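Long-range contacts in Sam-dependent methyltransferases (Streptomyces davawensis, PDB 4D7K), which catalyses the two successive S-adenosyl-methionine-dependent N-methylations that turn 8-amino-8-demethyl-D-riboflavin into the antibiotic roseoflavin: residues 235-240 and 263-268; 182-187 and 247-252; 206-211 and 240-245. All coordinates share one frame; numbering follows the deposited sequence.

From the N terminus, strand 181-185 comes first, then strand 204-209, the loop that follows strand 230-234, strand 247-251 and finally helix 259-270. Contact 2 (182-187 with 247-252) closes a loop of 59 residues by pairing two parallel strands, and contact 3 (206-211 with 240-245) lies wholly within that loop, packing the next strand of the same sheet against the 240-245 loop. Contact 1 (235-240 with 263-268) opens inside both loops and ends beyond them, so it crosses each; it shares Val-240 with contact 3. Phe-237 links all three, touching Leu-265, Gly-186 and Val-208. Together they tie sheet, loop and helix within the O-methyltransferase domain.

Contact 1 (235-240 and 263-268); sequences GDFFDV and VRLLVR
The ring of Phe-238 has the guanidinium of Arg-264 lying almost flat over one face, the two planes only 14° apart. NH1 of Arg-264 stands 3.6 Å from CZ of Phe-238, displaced toward the rim of the ring, and the two side chains cross at about a right angle. A bend at chi3 (-65°) folds the arginine chain back over the ring. Its NH2 also forms a salt bridge with Asp-261, three residues earlier on the same helix, which helps fix the guanidinium in this pose.

The edge of the same ring abuts the helix itself: CE1 of Phe-238 comes within 3.4 Å of the backbone N of Leu-265, and CD1 lies 3.5 Å from CG of Arg-268. Arg-268, bent at chi2 and chi3, carries its guanidinium toward the backbone O of Phe-238, which lies near the guanidinium plane at 3.6 Å from NE, without a hydrogen bond across the segments; its NH1 makes a weak hydrogen bond with OE1 of Gln-271. At the start of the loop, OD2 of Asp-236 accepts from the N of Phe-238 (3.0 Å), met from above the carboxylate plane, an Asx turn that helps hold the loop's shape. Phe-237 adds a lighter apolar touch, CB to CD1 of Leu-265 at 4.1 Å.

The contact joins the loop after strand 230-234 to helix 259-270; Gly-235, Asp-236 and Phe-237 of that loop are predicted to bind S-adenosyl-methionine. Around it, Leu-265 rests on Leu-254 and Trp-257, Arg-268 reaches Leu-241, and Phe-237 packs on Val-208 of strand 204-209.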
loop_
_atom_site.group_PDB
_atom_site.type_symbol
_atom_site.label_atom_id
_atom_site.label_comp_id
_atom_site.label_asym_id
_atom_site.label_seq_id
_atom_site.Cartn_x
_atom_site.Cartn_y
_atom_site.Cartn_z
ATOM N N GLY A 235 -25.784 29.294 -8.094
ATOM C CA GLY A 235 -26.406 29.098 -9.391
ATOM C C GLY A 235 -25.453 28.567 -10.444
ATOM O O GLY A 235 -24.344 28.133 -10.136
ATOM N N ASP A 236 -25.899 28.598 -11.696
ATOM C CA ASP A 236 -25.080 28.164 -12.821
ATOM C C ASP A 236 -23.918 29.128 -13.036
ATOM O O ASP A 236 -24.077 30.340 -12.886
ATOM C CB ASP A 236 -25.935 28.055 -14.086
ATOM C CG ASP A 236 -25.149 27.560 -15.280
ATOM O OD1 ASP A 236 -25.040 26.327 -15.453
ATOM O OD2 ASP A 236 -24.645 28.404 -16.051
ATOM N N PHE A 237 -22.754 28.584 -13.383
ATOM C CA PHE A 237 -21.537 29.378 -13.551
ATOM C C PHE A 237 -21.701 30.558 -14.513
ATOM O O PHE A 237 -21.243 31.662 -14.229
ATOM C CB PHE A 237 -20.389 28.489 -14.039
ATOM C CG PHE A 237 -19.803 27.606 -12.974
ATOM C CD1 PHE A 237 -20.086 27.825 -11.637
ATOM C CD2 PHE A 237 -18.958 26.560 -13.312
ATOM C CE1 PHE A 237 -19.542 27.014 -10.656
ATOM C CE2 PHE A 237 -18.412 25.746 -12.338
ATOM C CZ PHE A 237 -18.704 25.973 -11.008
ATOM N N PHE A 238 -22.363 30.323 -15.642
ATOM C CA PHE A 238 -22.468 31.328 -16.696
ATOM C C PHE A 238 -23.434 32.473 -16.375
ATOM O O PHE A 238 -23.651 33.355 -17.205
ATOM C CB PHE A 238 -22.893 30.663 -18.007
ATOM C CG PHE A 238 -21.862 29.734 -18.576
ATOM C CD1 PHE A 238 -20.892 30.205 -19.445
ATOM C CD2 PHE A 238 -21.862 28.389 -18.244
ATOM C CE1 PHE A 238 -19.942 29.355 -19.975
ATOM C CE2 PHE A 238 -20.912 27.531 -18.769
ATOM C CZ PHE A 238 -19.951 28.016 -19.636
ATOM N N ASP A 239 -24.009 32.459 -15.177
ATOM C CA ASP A 239 -24.965 33.491 -14.791
ATOM C C ASP A 239 -24.483 34.321 -13.604
ATOM O O ASP A 239 -24.560 35.549 -13.624
ATOM C CB ASP A 239 -26.322 32.864 -14.460
ATOM C CG ASP A 239 -26.983 32.233 -15.670
ATOM O OD1 ASP A 239 -27.693 32.953 -16.403
ATOM O OD2 ASP A 239 -26.794 31.018 -15.887
ATOM N N VAL A 240 -23.984 33.647 -12.575
ATOM C CA VAL A 240 -23.652 34.315 -11.322
ATOM C C VAL A 240 -22.193 34.764 -11.240
ATOM O O VAL A 240 -21.681 35.014 -10.150
ATOM C CB VAL A 240 -23.956 33.403 -10.116
ATOM C CG1 VAL A 240 -25.447 33.115 -10.034
ATOM C CG2 VAL A 240 -23.163 32.106 -10.214
ATOM N N VAL A 263 -13.790 26.490 -22.934
ATOM C CA VAL A 263 -13.537 27.754 -23.621
ATOM C C VAL A 263 -14.629 28.782 -23.323
ATOM O O VAL A 263 -14.333 29.931 -22.990
ATOM C CB VAL A 263 -13.426 27.555 -25.151
ATOM C CG1 VAL A 263 -13.459 28.894 -25.870
ATOM C CG2 VAL A 263 -12.154 26.798 -25.498
ATOM N N ARG A 264 -15.886 28.359 -23.431
ATOM C CA ARG A 264 -17.018 29.238 -23.147
ATOM C C ARG A 264 -16.917 29.833 -21.745
ATOM O O ARG A 264 -17.095 31.037 -21.561
ATOM C CB ARG A 264 -18.342 28.484 -23.307
ATOM C CG ARG A 264 -18.646 28.071 -24.740
ATOM C CD ARG A 264 -20.085 27.599 -24.912
ATOM N NE ARG A 264 -20.371 26.373 -24.172
ATOM C CZ ARG A 264 -21.173 26.303 -23.114
ATOM N NH1 ARG A 264 -21.780 27.394 -22.664
ATOM N NH2 ARG A 264 -21.374 25.142 -22.506
ATOM N N LEU A 265 -16.621 28.982 -20.765
ATOM C CA LEU A 265 -16.446 29.422 -19.384
ATOM C C LEU A 265 -15.282 30.402 -19.262
ATOM O O LEU A 265 -15.375 31.412 -18.566
ATOM C CB LEU A 265 -16.221 28.220 -18.464
ATOM C CG LEU A 265 -15.941 28.529 -16.993
ATOM C CD1 LEU A 265 -17.091 29.310 -16.375
ATOM C CD2 LEU A 265 -15.688 27.247 -16.219
ATOM N N LEU A 266 -14.188 30.098 -19.948
ATOM C CA LEU A 266 -13.011 30.954 -19.919
ATOM C C LEU A 266 -13.288 32.309 -20.572
ATOM O O LEU A 266 -12.778 33.335 -20.123
ATOM C CB LEU A 266 -11.839 30.256 -20.607
ATOM C CG LEU A 266 -11.290 29.016 -19.901
ATOM C CD1 LEU A 266 -10.402 28.219 -20.841
ATOM C CD2 LEU A 266 -10.529 29.407 -18.642
ATOM N N VAL A 267 -14.102 32.304 -21.626
ATOM C CA VAL A 267 -14.484 33.534 -22.317
ATOM C C VAL A 267 -15.358 34.409 -21.417
ATOM O O VAL A 267 -15.210 35.633 -21.387
ATOM C CB VAL A 267 -15.234 33.235 -23.643
ATOM C CG1 VAL A 267 -15.869 34.494 -24.209
ATOM C CG2 VAL A 267 -14.290 32.626 -24.667
ATOM N N ARG A 268 -16.258 33.771 -20.675
ATOM C CA ARG A 268 -17.131 34.475 -19.740
ATOM C C ARG A 268 -16.342 35.105 -18.595
ATOM O O ARG A 268 -16.658 36.207 -18.147
ATOM C CB ARG A 268 -18.192 33.524 -19.186
ATOM C CG ARG A 268 -19.381 33.324 -20.109
ATOM C CD ARG A 268 -20.262 34.565 -20.159
ATOM N NE ARG A 268 -20.857 34.868 -18.859
ATOM C CZ ARG A 268 -20.447 35.842 -18.052
ATOM N NH1 ARG A 268 -19.437 36.624 -18.411
ATOM N NH2 ARG A 268 -21.051 36.037 -16.886
#

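Contact 2 (182-187 and 247-252); sequences FADIGG and AYVLRG
Three backbone hydrogen bonds zip residues 182-185 to 247-250 as parallel strands. The N of Ala-183 donates to the O of Ala-247 (2.8 Å). The O of Ala-183 accepts in turn from the N of Val-249 (2.9 Å). One step further on, the N of Ile-185 donates to the O of Val-249 (3.0 Å). Ala-183 and Val-249 each spend both N-H and C=O on this seam; the Val-249 to Ala-183 bond is the straightest of the three, at 172°. On the other side of strand 181-185, Phe-182 and Asp-184 pair through their backbones with strand 204-209.

The segment axes run 4.7 Å apart at 21°, two adjacent central strands of the Rossmann-like sheet of class I methyltransferases. Strand 181-185 ends in a type II turn, Asp-184 to Gly-187, where Gly-186 takes positive phi; this is the glycine-rich bend that in this superfamily adjoins the cofactor, consistent with Gly-186 lying near Asp-209 and Phe-237, residues predicted to bind S-adenosyl-methionine.

Arg-251 braces that turn. Its NH2 donates to the O of Gly-187 (3.0 Å) in the guanidinium plane but from above the carbonyl plane, away from either lone pair. NE makes a longer salt bridge with OD2 of Asp-184 (3.5 Å), carboxylate and guanidinium being turned 70° apart. CG of Arg-251 sits between the backbone N and carbonyl carbon, which directs the chain over the turn.

On the opposite face to Asp-184 and Val-249, CB of Ala-183 meets CD2 of Tyr-248 (3.6 Å), and CB of Ile-185 meets CD2 of Leu-250. The hydroxyl of Tyr-248 hydrogen-bonds to the O of Pro-242.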
loop_
_atom_site.group_PDB
_atom_site.type_symbol
_atom_site.label_atom_id
_atom_site.label_comp_id
_atom_site.label_asym_id
_atom_site.label_seq_id
_atom_site.Cartn_x
_atom_site.Cartn_y
_atom_site.Cartn_z
ATOM N N PHE A 182 -11.105 38.362 -4.510
ATOM C CA PHE A 182 -10.995 37.017 -5.047
ATOM C C PHE A 182 -12.340 36.468 -5.500
ATOM O O PHE A 182 -13.372 36.733 -4.885
ATOM C CB PHE A 182 -10.376 36.088 -4.002
ATOM C CG PHE A 182 -9.016 36.520 -3.542
ATOM C CD1 PHE A 182 -8.875 37.398 -2.479
ATOM C CD2 PHE A 182 -7.878 36.052 -4.178
ATOM C CE1 PHE A 182 -7.622 37.800 -2.057
ATOM C CE2 PHE A 182 -6.619 36.450 -3.760
ATOM C CZ PHE A 182 -6.492 37.326 -2.698
ATOM N N ALA A 183 -12.317 35.697 -6.581
ATOM C CA ALA A 183 -13.515 35.051 -7.092
ATOM C C ALA A 183 -13.263 33.561 -7.261
ATOM O O ALA A 183 -12.710 33.124 -8.272
ATOM C CB ALA A 183 -13.945 35.677 -8.412
ATOM N N ASP A 184 -13.665 32.784 -6.261
ATOM C CA ASP A 184 -13.457 31.343 -6.284
ATOM C C ASP A 184 -14.575 30.648 -7.050
ATOM O O ASP A 184 -15.661 30.429 -6.516
ATOM C CB ASP A 184 -13.367 30.790 -4.860
ATOM C CG ASP A 184 -12.592 29.483 -4.790
ATOM O OD1 ASP A 184 -12.546 28.757 -5.808
ATOM O OD2 ASP A 184 -12.026 29.182 -3.718
ATOM N N ILE A 185 -14.303 30.305 -8.303
ATOM C CA ILE A 185 -15.285 29.631 -9.142
ATOM C C ILE A 185 -15.241 28.128 -8.903
ATOM O O ILE A 185 -14.275 27.458 -9.273
ATOM C CB ILE A 185 -15.052 29.918 -10.636
ATOM C CG1 ILE A 185 -14.874 31.419 -10.867
ATOM C CG2 ILE A 185 -16.201 29.368 -11.474
ATOM C CD1 ILE A 185 -16.021 32.254 -10.346
ATOM N N GLY A 186 -16.294 27.608 -8.277
ATOM C CA GLY A 186 -16.365 26.206 -7.914
ATOM C C GLY A 186 -15.620 25.932 -6.621
ATOM O O GLY A 186 -15.023 24.871 -6.455
ATOM N N GLY A 187 -15.664 26.894 -5.702
ATOM C CA GLY A 187 -14.907 26.811 -4.465
ATOM C C GLY A 187 -15.561 26.030 -3.338
ATOM O O GLY A 187 -15.132 26.133 -2.188
ATOM N N ALA A 247 -8.867 38.945 -9.196
ATOM C CA ALA A 247 -8.320 37.594 -9.139
ATOM C C ALA A 247 -9.430 36.557 -9.263
ATOM O O ALA A 247 -10.336 36.507 -8.436
ATOM C CB ALA A 247 -7.536 37.386 -7.850
ATOM N N TYR A 248 -9.357 35.741 -10.310
ATOM C CA TYR A 248 -10.310 34.659 -10.520
ATOM C C TYR A 248 -9.613 33.316 -10.365
ATOM O O TYR A 248 -8.551 33.089 -10.947
ATOM C CB TYR A 248 -10.958 34.764 -11.900
ATOM C CG TYR A 248 -11.905 35.929 -12.034
ATOM C CD1 TYR A 248 -11.427 37.217 -12.225
ATOM C CD2 TYR A 248 -13.281 35.741 -11.971
ATOM C CE1 TYR A 248 -12.292 38.286 -12.343
ATOM C CE2 TYR A 248 -14.154 36.808 -12.093
ATOM C CZ TYR A 248 -13.653 38.078 -12.279
ATOM O OH TYR A 248 -14.513 39.145 -12.402
ATOM N N VAL A 249 -10.211 32.427 -9.579
ATOM C CA VAL A 249 -9.580 31.155 -9.249
ATOM C C VAL A 249 -10.402 29.957 -9.728
ATOM O O VAL A 249 -11.583 29.837 -9.411
ATOM C CB VAL A 249 -9.346 31.034 -7.731
ATOM C CG1 VAL A 249 -8.651 29.723 -7.403
ATOM C CG2 VAL A 249 -8.538 32.228 -7.217
ATOM N N LEU A 250 -9.761 29.084 -10.501
ATOM C CA LEU A 250 -10.379 27.847 -10.979
ATOM C C LEU A 250 -9.643 26.635 -10.423
ATOM O O LEU A 250 -8.581 26.268 -10.923
ATOM C CB LEU A 250 -10.377 27.797 -12.508
ATOM C CG LEU A 250 -11.449 28.596 -13.239
ATOM C CD1 LEU A 250 -11.138 28.642 -14.723
ATOM C CD2 LEU A 250 -12.810 27.972 -12.996
ATOM N N ARG A 251 -10.207 26.012 -9.396
ATOM C CA ARG A 251 -9.521 24.914 -8.719
ATOM C C ARG A 251 -10.204 23.569 -8.950
ATOM O O ARG A 251 -11.244 23.275 -8.362
ATOM C CB ARG A 251 -9.411 25.204 -7.218
ATOM C CG ARG A 251 -10.704 25.669 -6.554
ATOM C CD ARG A 251 -10.472 26.048 -5.100
ATOM N NE ARG A 251 -11.604 25.700 -4.244
ATOM C CZ ARG A 251 -11.710 24.554 -3.578
ATOM N NH1 ARG A 251 -10.754 23.638 -3.669
ATOM N NH2 ARG A 251 -12.774 24.320 -2.819
ATOM N N GLY A 252 -9.603 22.756 -9.814
ATOM C CA GLY A 252 -10.116 21.430 -10.111
ATOM C C GLY A 252 -11.499 21.467 -10.728
ATOM O O GLY A 252 -12.424 20.809 -10.252
#

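Contact 3 (206-211 and 240-245); sequences VLVDGP and VLPTGC
Val-206 and Val-208 press their methyls against the ring of Pro-242. CG1 of Val-206 lies 3.6 Å from CG of Pro-242, the two side chains sliding past one another in opposite directions, whereas Val-208 reaches toward the proline end-on, its CG2 3.7 Å from CD of Pro-242. The other branch of Val-208 is engaged too: CG1, anti to the backbone N (chi1 174°), reaches CG2 of Val-240 at 3.7 Å. Val-206 extends the row at its far end, where CG2 approaches SG of Cys-245 at 4.2 Å.

Alternation along the strand explains the pairing, since Val-206 and Val-208 both point toward the loop while Leu-207 between them points away. In the next shell, backbone bonds fix strand 204-209 on both sides: Val-206 and Val-208 pair with strand 181-185, and Leu-207 with Glu-231 and Arg-233 of strand 230-234. The loop has its own ties. Cys-245 rests on Arg-181 and Ala-183, and Val-240 and Pro-242 touch Arg-233.

Beyond Val-208 the strand ends at Asp-209, a residue predicted to bind S-adenosyl-methionine, whose OD2 is hydrogen-bonded to the N of Gly-188. No hydrogen bond crosses between 206-211 and 240-245, so between these two segments the contact rests on apolar burial, about 210 Å² summed over both sides, while polar ties of the loop go to other strands.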
loop_
_atom_site.group_PDB
_atom_site.type_symbol
_atom_site.label_atom_id
_atom_site.label_comp_id
_atom_site.label_asym_id
_atom_site.label_seq_id
_atom_site.Cartn_x
_atom_site.Cartn_y
_atom_site.Cartn_z
ATOM N N VAL A 206 -15.554 36.273 -3.351
ATOM C CA VAL A 206 -16.847 35.867 -3.881
ATOM C C VAL A 206 -16.834 34.367 -4.145
ATOM O O VAL A 206 -16.048 33.880 -4.957
ATOM C CB VAL A 206 -17.204 36.614 -5.181
ATOM C CG1 VAL A 206 -18.558 36.153 -5.697
ATOM C CG2 VAL A 206 -17.205 38.119 -4.955
ATOM N N LEU A 207 -17.698 33.637 -3.448
ATOM C CA LEU A 207 -17.786 32.192 -3.616
ATOM C C LEU A 207 -18.871 31.816 -4.618
ATOM O O LEU A 207 -20.056 32.058 -4.383
ATOM C CB LEU A 207 -18.057 31.517 -2.274
ATOM C CG LEU A 207 -18.264 30.006 -2.322
ATOM C CD1 LEU A 207 -17.063 29.348 -2.973
ATOM C CD2 LEU A 207 -18.487 29.460 -0.919
ATOM N N VAL A 208 -18.459 31.218 -5.731
ATOM C CA VAL A 208 -19.389 30.818 -6.782
ATOM C C VAL A 208 -19.491 29.300 -6.890
ATOM O O VAL A 208 -18.511 28.633 -7.219
ATOM C CB VAL A 208 -18.966 31.383 -8.148
ATOM C CG1 VAL A 208 -19.863 30.838 -9.247
ATOM C CG2 VAL A 208 -18.997 32.901 -8.127
ATOM N N ASP A 209 -20.674 28.759 -6.617
ATOM C CA ASP A 209 -20.887 27.318 -6.710
ATOM C C ASP A 209 -22.374 26.974 -6.791
ATOM O O ASP A 209 -23.236 27.837 -6.616
ATOM C CB ASP A 209 -20.240 26.604 -5.517
ATOM C CG ASP A 209 -19.895 25.154 -5.818
ATOM O OD1 ASP A 209 -20.777 24.421 -6.311
ATOM O OD2 ASP A 209 -18.739 24.749 -5.570
ATOM N N GLY A 210 -22.664 25.706 -7.065
ATOM C CA GLY A 210 -24.032 25.242 -7.193
ATOM C C GLY A 210 -24.746 25.181 -5.860
ATOM O O GLY A 210 -24.145 25.439 -4.817
ATOM N N PRO A 211 -26.040 24.832 -5.888
ATOM C CA PRO A 211 -26.879 24.791 -4.686
ATOM C C PRO A 211 -26.633 23.551 -3.835
ATOM O O PRO A 211 -27.223 23.418 -2.763
ATOM C CB PRO A 211 -28.298 24.785 -5.257
ATOM C CG PRO A 211 -28.154 24.101 -6.572
ATOM C CD PRO A 211 -26.802 24.500 -7.105
ATOM N N VAL A 240 -23.984 33.647 -12.575
ATOM C CA VAL A 240 -23.652 34.315 -11.322
ATOM C C VAL A 240 -22.193 34.764 -11.240
ATOM O O VAL A 240 -21.681 35.014 -10.150
ATOM C CB VAL A 240 -23.956 33.403 -10.116
ATOM C CG1 VAL A 240 -25.447 33.115 -10.034
ATOM C CG2 VAL A 240 -23.163 32.106 -10.214
ATOM N N LEU A 241 -21.526 34.870 -12.386
ATOM C CA LEU A 241 -20.145 35.348 -12.410
ATOM C C LEU A 241 -20.059 36.800 -11.960
ATOM O O LEU A 241 -20.664 37.679 -12.569
ATOM C CB LEU A 241 -19.539 35.208 -13.808
ATOM C CG LEU A 241 -18.964 33.850 -14.205
ATOM C CD1 LEU A 241 -18.337 33.927 -15.588
ATOM C CD2 LEU A 241 -17.949 33.379 -13.184
ATOM N N PRO A 242 -19.306 37.057 -10.882
ATOM C CA PRO A 242 -19.133 38.424 -10.386
ATOM C C PRO A 242 -18.234 39.248 -11.303
ATOM O O PRO A 242 -17.371 38.693 -11.985
ATOM C CB PRO A 242 -18.483 38.220 -9.015
ATOM C CG PRO A 242 -17.754 36.928 -9.148
ATOM C CD PRO A 242 -18.596 36.071 -10.048
ATOM N N THR A 243 -18.440 40.558 -11.310
ATOM C CA THR A 243 -17.673 41.458 -12.165
ATOM C C THR A 243 -16.862 42.449 -11.331
ATOM O O THR A 243 -17.357 42.994 -10.345
ATOM C CB THR A 243 -18.602 42.231 -13.131
ATOM O OG1 THR A 243 -19.340 41.298 -13.930
ATOM C CG2 THR A 243 -17.804 43.153 -14.045
ATOM N N GLY A 244 -15.612 42.674 -11.726
ATOM C CA GLY A 244 -14.773 43.649 -11.056
ATOM C C GLY A 244 -13.760 43.035 -10.111
ATOM O O GLY A 244 -13.083 43.746 -9.368
ATOM N N CYS A 245 -13.655 41.712 -10.133
ATOM C CA CYS A 245 -12.666 41.022 -9.317
ATOM C C CYS A 245 -11.313 41.044 -10.020
ATOM O O CYS A 245 -11.239 40.934 -11.243
ATOM C CB CYS A 245 -13.110 39.588 -9.030
ATOM S SG CYS A 245 -14.632 39.472 -8.051
#